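Local coordinates for nuclease NucT (Helicobacter pylori, PDB 6EHI), which belongs to the PLD-like family of nucleases and has a mixed alpha/beta fold, at residues A54-D65 against L80-L91. The protein carries 1 engineered substitution. Sequence-based numbering, arbitrary orientation.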
# COMPACT_ATOMS: atom_id res chain seq x y z
N ALA A 54 -13.96 -20.55 0.40
CA ALA A 54 -15.06 -20.62 -0.57
C ALA A 54 -15.64 -22.06 -0.51
O ALA A 54 -16.84 -22.24 -0.60
CB ALA A 54 -14.58 -20.33 -1.99
N SER A 55 -14.79 -23.04 -0.26
CA SER A 55 -15.30 -24.46 -0.16
C SER A 55 -16.22 -24.69 1.05
O SER A 55 -16.96 -25.67 1.11
CB SER A 55 -14.17 -25.47 -0.11
OG SER A 55 -13.60 -25.61 -1.36
N ARG A 56 -16.22 -23.77 1.98
CA ARG A 56 -17.03 -23.88 3.20
C ARG A 56 -18.32 -23.08 3.07
O ARG A 56 -19.09 -22.98 4.04
CB ARG A 56 -16.19 -23.48 4.47
CG ARG A 56 -15.10 -24.49 4.83
CD ARG A 56 -14.34 -24.30 6.17
NE ARG A 56 -13.79 -22.95 6.38
CZ ARG A 56 -14.45 -21.95 7.01
NH1 ARG A 56 -13.88 -20.76 7.20
NH2 ARG A 56 -15.69 -22.10 7.46
N GLY A 57 -18.57 -22.48 1.90
CA GLY A 57 -19.73 -21.72 1.58
C GLY A 57 -19.65 -20.19 1.74
O GLY A 57 -20.58 -19.51 1.43
N ILE A 58 -18.46 -19.68 2.07
CA ILE A 58 -18.26 -18.23 2.17
C ILE A 58 -18.22 -17.61 0.79
O ILE A 58 -17.59 -18.15 -0.13
CB ILE A 58 -16.98 -17.95 2.99
CG1 ILE A 58 -17.17 -18.09 4.54
CG2 ILE A 58 -16.45 -16.52 2.76
CD1 ILE A 58 -17.27 -19.48 5.05
N LYS A 59 -18.82 -16.44 0.64
CA LYS A 59 -18.83 -15.72 -0.62
C LYS A 59 -17.54 -14.89 -0.74
O LYS A 59 -17.28 -14.05 0.09
CB LYS A 59 -20.02 -14.82 -0.68
CG LYS A 59 -21.32 -15.63 -0.73
CD LYS A 59 -22.56 -14.76 -0.81
CE LYS A 59 -23.14 -14.78 -2.22
NZ LYS A 59 -24.38 -13.95 -2.19
N VAL A 60 -16.83 -15.08 -1.85
CA VAL A 60 -15.61 -14.40 -2.13
C VAL A 60 -15.75 -13.56 -3.38
O VAL A 60 -16.29 -13.99 -4.40
CB VAL A 60 -14.50 -15.42 -2.32
CG1 VAL A 60 -13.22 -14.73 -2.63
CG2 VAL A 60 -14.39 -16.28 -1.10
N GLN A 61 -15.28 -12.33 -3.31
CA GLN A 61 -15.28 -11.41 -4.46
C GLN A 61 -13.85 -10.84 -4.57
O GLN A 61 -13.25 -10.51 -3.56
CB GLN A 61 -16.22 -10.28 -4.20
CG GLN A 61 -17.66 -10.78 -4.17
CD GLN A 61 -18.65 -9.73 -3.72
OE1 GLN A 61 -18.41 -9.03 -2.72
NE2 GLN A 61 -19.75 -9.56 -4.48
N ILE A 62 -13.30 -10.87 -5.76
CA ILE A 62 -11.92 -10.40 -6.00
C ILE A 62 -11.90 -9.48 -7.18
O ILE A 62 -12.27 -9.93 -8.25
CB ILE A 62 -11.01 -11.60 -6.27
CG1 ILE A 62 -11.27 -12.70 -5.23
CG2 ILE A 62 -9.53 -11.16 -6.23
CD1 ILE A 62 -10.40 -13.91 -5.42
N ILE A 63 -11.58 -8.20 -7.00
CA ILE A 63 -11.32 -7.22 -8.08
C ILE A 63 -9.81 -7.19 -8.34
O ILE A 63 -9.05 -6.89 -7.41
CB ILE A 63 -11.81 -5.80 -7.70
CG1 ILE A 63 -13.27 -5.85 -7.22
CG2 ILE A 63 -11.50 -4.86 -8.82
CD1 ILE A 63 -13.86 -4.54 -6.68
N TYR A 64 -9.36 -7.63 -9.53
CA TYR A 64 -7.96 -7.55 -9.96
C TYR A 64 -7.68 -6.34 -10.84
O TYR A 64 -8.54 -5.95 -11.72
CB TYR A 64 -7.66 -8.76 -10.77
CG TYR A 64 -7.63 -10.14 -10.14
CD1 TYR A 64 -8.83 -10.86 -9.80
CD2 TYR A 64 -6.40 -10.72 -9.77
CE1 TYR A 64 -8.78 -12.13 -9.28
CE2 TYR A 64 -6.36 -11.98 -9.21
CZ TYR A 64 -7.53 -12.68 -8.96
OH TYR A 64 -7.50 -13.93 -8.37
N ASP A 65 -6.50 -5.75 -10.78
CA ASP A 65 -6.11 -4.77 -11.82
C ASP A 65 -6.24 -5.36 -13.27
O ASP A 65 -5.79 -6.50 -13.53
CB ASP A 65 -4.70 -4.22 -11.61
CG ASP A 65 -4.21 -3.34 -12.74
OD1 ASP A 65 -4.66 -2.22 -12.79
OD2 ASP A 65 -3.35 -3.79 -13.59
N LEU A 80 -8.93 -19.10 -9.97
CA LEU A 80 -10.05 -18.87 -9.11
C LEU A 80 -11.35 -18.55 -9.81
O LEU A 80 -12.44 -18.63 -9.21
CB LEU A 80 -9.69 -17.73 -8.12
CG LEU A 80 -8.59 -18.02 -7.13
CD1 LEU A 80 -8.31 -16.77 -6.36
CD2 LEU A 80 -9.13 -19.06 -6.16
N ASP A 81 -11.29 -18.24 -11.08
CA ASP A 81 -12.45 -17.71 -11.82
C ASP A 81 -13.82 -18.41 -11.62
O ASP A 81 -14.82 -17.80 -11.17
CB ASP A 81 -12.09 -17.68 -13.31
CG ASP A 81 -13.26 -17.27 -14.20
OD1 ASP A 81 -14.21 -16.58 -13.77
OD2 ASP A 81 -13.19 -17.63 -15.40
N LYS A 82 -13.87 -19.66 -11.97
CA LYS A 82 -15.14 -20.39 -11.90
C LYS A 82 -15.29 -21.20 -10.60
O LYS A 82 -16.14 -22.06 -10.49
CB LYS A 82 -15.33 -21.27 -13.16
CG LYS A 82 -15.80 -20.52 -14.42
CD LYS A 82 -15.64 -21.35 -15.70
CE LYS A 82 -15.11 -20.52 -16.84
NZ LYS A 82 -16.03 -19.39 -17.15
N TYR A 83 -14.49 -20.90 -9.58
CA TYR A 83 -14.58 -21.59 -8.31
C TYR A 83 -15.90 -21.31 -7.62
O TYR A 83 -16.43 -20.22 -7.70
CB TYR A 83 -13.39 -21.20 -7.42
CG TYR A 83 -13.06 -22.27 -6.42
CD1 TYR A 83 -12.34 -23.43 -6.82
CD2 TYR A 83 -13.47 -22.15 -5.10
CE1 TYR A 83 -12.06 -24.43 -5.91
CE2 TYR A 83 -13.24 -23.17 -4.18
CZ TYR A 83 -12.52 -24.30 -4.61
OH TYR A 83 -12.26 -25.26 -3.69
N PRO A 84 -16.50 -22.32 -6.98
CA PRO A 84 -17.73 -22.08 -6.24
C PRO A 84 -17.65 -20.91 -5.27
O PRO A 84 -16.61 -20.71 -4.62
CB PRO A 84 -17.92 -23.40 -5.51
CG PRO A 84 -17.46 -24.35 -6.54
CD PRO A 84 -16.20 -23.75 -7.06
N ASN A 85 -18.72 -20.13 -5.25
CA ASN A 85 -18.92 -18.98 -4.36
C ASN A 85 -17.92 -17.86 -4.65
O ASN A 85 -17.78 -16.97 -3.83
CB ASN A 85 -18.85 -19.39 -2.87
CG ASN A 85 -19.75 -20.59 -2.54
OD1 ASN A 85 -19.31 -21.62 -2.01
ND2 ASN A 85 -21.00 -20.43 -2.82
N THR A 86 -17.20 -17.94 -5.76
CA THR A 86 -16.09 -16.95 -6.07
C THR A 86 -16.42 -16.15 -7.33
O THR A 86 -16.61 -16.69 -8.42
CB THR A 86 -14.74 -17.65 -6.12
OG1 THR A 86 -14.66 -18.48 -4.93
CG2 THR A 86 -13.53 -16.74 -6.08
N LYS A 87 -16.44 -14.83 -7.17
CA LYS A 87 -16.67 -13.84 -8.23
C LYS A 87 -15.32 -13.18 -8.46
O LYS A 87 -14.76 -12.61 -7.54
CB LYS A 87 -17.67 -12.74 -7.80
CG LYS A 87 -18.03 -11.80 -8.96
CD LYS A 87 -18.81 -10.56 -8.49
CE LYS A 87 -19.16 -9.56 -9.58
NZ LYS A 87 -19.89 -10.17 -10.73
N VAL A 88 -14.80 -13.25 -9.67
CA VAL A 88 -13.56 -12.49 -10.02
C VAL A 88 -13.89 -11.52 -11.12
O VAL A 88 -14.75 -11.79 -11.98
CB VAL A 88 -12.37 -13.40 -10.38
CG1 VAL A 88 -12.08 -14.37 -9.28
CG2 VAL A 88 -12.59 -14.06 -11.73
N CYS A 89 -13.24 -10.34 -11.14
CA CYS A 89 -13.45 -9.40 -12.17
C CYS A 89 -12.20 -8.46 -12.32
O CYS A 89 -11.24 -8.62 -11.54
CB CYS A 89 -14.75 -8.65 -11.86
SG CYS A 89 -14.62 -7.60 -10.36
N LEU A 90 -12.21 -7.56 -13.28
CA LEU A 90 -11.06 -6.74 -13.64
C LEU A 90 -11.44 -5.30 -13.60
O LEU A 90 -12.55 -4.95 -13.95
CB LEU A 90 -10.61 -7.10 -15.05
CG LEU A 90 -10.13 -8.50 -15.33
CD1 LEU A 90 -10.11 -8.89 -16.82
CD2 LEU A 90 -8.76 -8.64 -14.70
N LEU A 91 -10.51 -4.41 -13.21
CA LEU A 91 -10.77 -3.04 -13.13
C LEU A 91 -9.60 -2.19 -13.53
O LEU A 91 -8.48 -2.45 -13.07
CB LEU A 91 -11.26 -2.74 -11.73
CG LEU A 91 -11.64 -1.33 -11.37
CD1 LEU A 91 -12.80 -0.81 -12.23
CD2 LEU A 91 -11.99 -1.31 -9.91
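V60, I62 and Y64 exchange backbone hydrogen bonds with N85, K87, C89 and L91, pairing strands 59-65 and 86-91 in parallel. The ladder has six bonds. V60 N reaches N85 O at 2.9 Å in an almost straight bond (179°). C89 N to I62 O is longer, 3.1 Å, and more bent (146°). CA-H...O contacts, such as Q61 CA to K87 O, run alongside.

Apolar side chains pack on both faces of the pair. On one, the CD1 methyls of I62 and L80 meet at 3.7 Å, their side chains crossing at about a right angle. The Y64 ring presents an edge to V88, with CE1 4.0 Å from V88 CB. C89 O lies at that ring's edge, in its plane. Y64 OH turns to T76 for its hydrogen bond. On the other face, I63 CG2 lies beside L91 CB at 3.6 Å, and I63 CG1 packs on C89 SG. That sulfur sits between its own backbone N and carbonyl carbon (chi1 67°) and forms the disulfide with C159. Nearer the loops, A54 CB meets the Y83 ring at its edge.

The strands belong to the mixed sheet of the PLD-like fold. Strand 33-38 flanks 59-65 on its other edge, and helix 142-158 packs on Q61 and I63.

Polar side-chain contacts gather at the loop end, where a Schellman motif at G57 closes helix 44-54. Y83 OH donates to S55 OG at 2.7 Å, and S55 OG is also hydrogen-bonded to K51 O. T86 OG1 donates to P84 O from above the carbonyl plane.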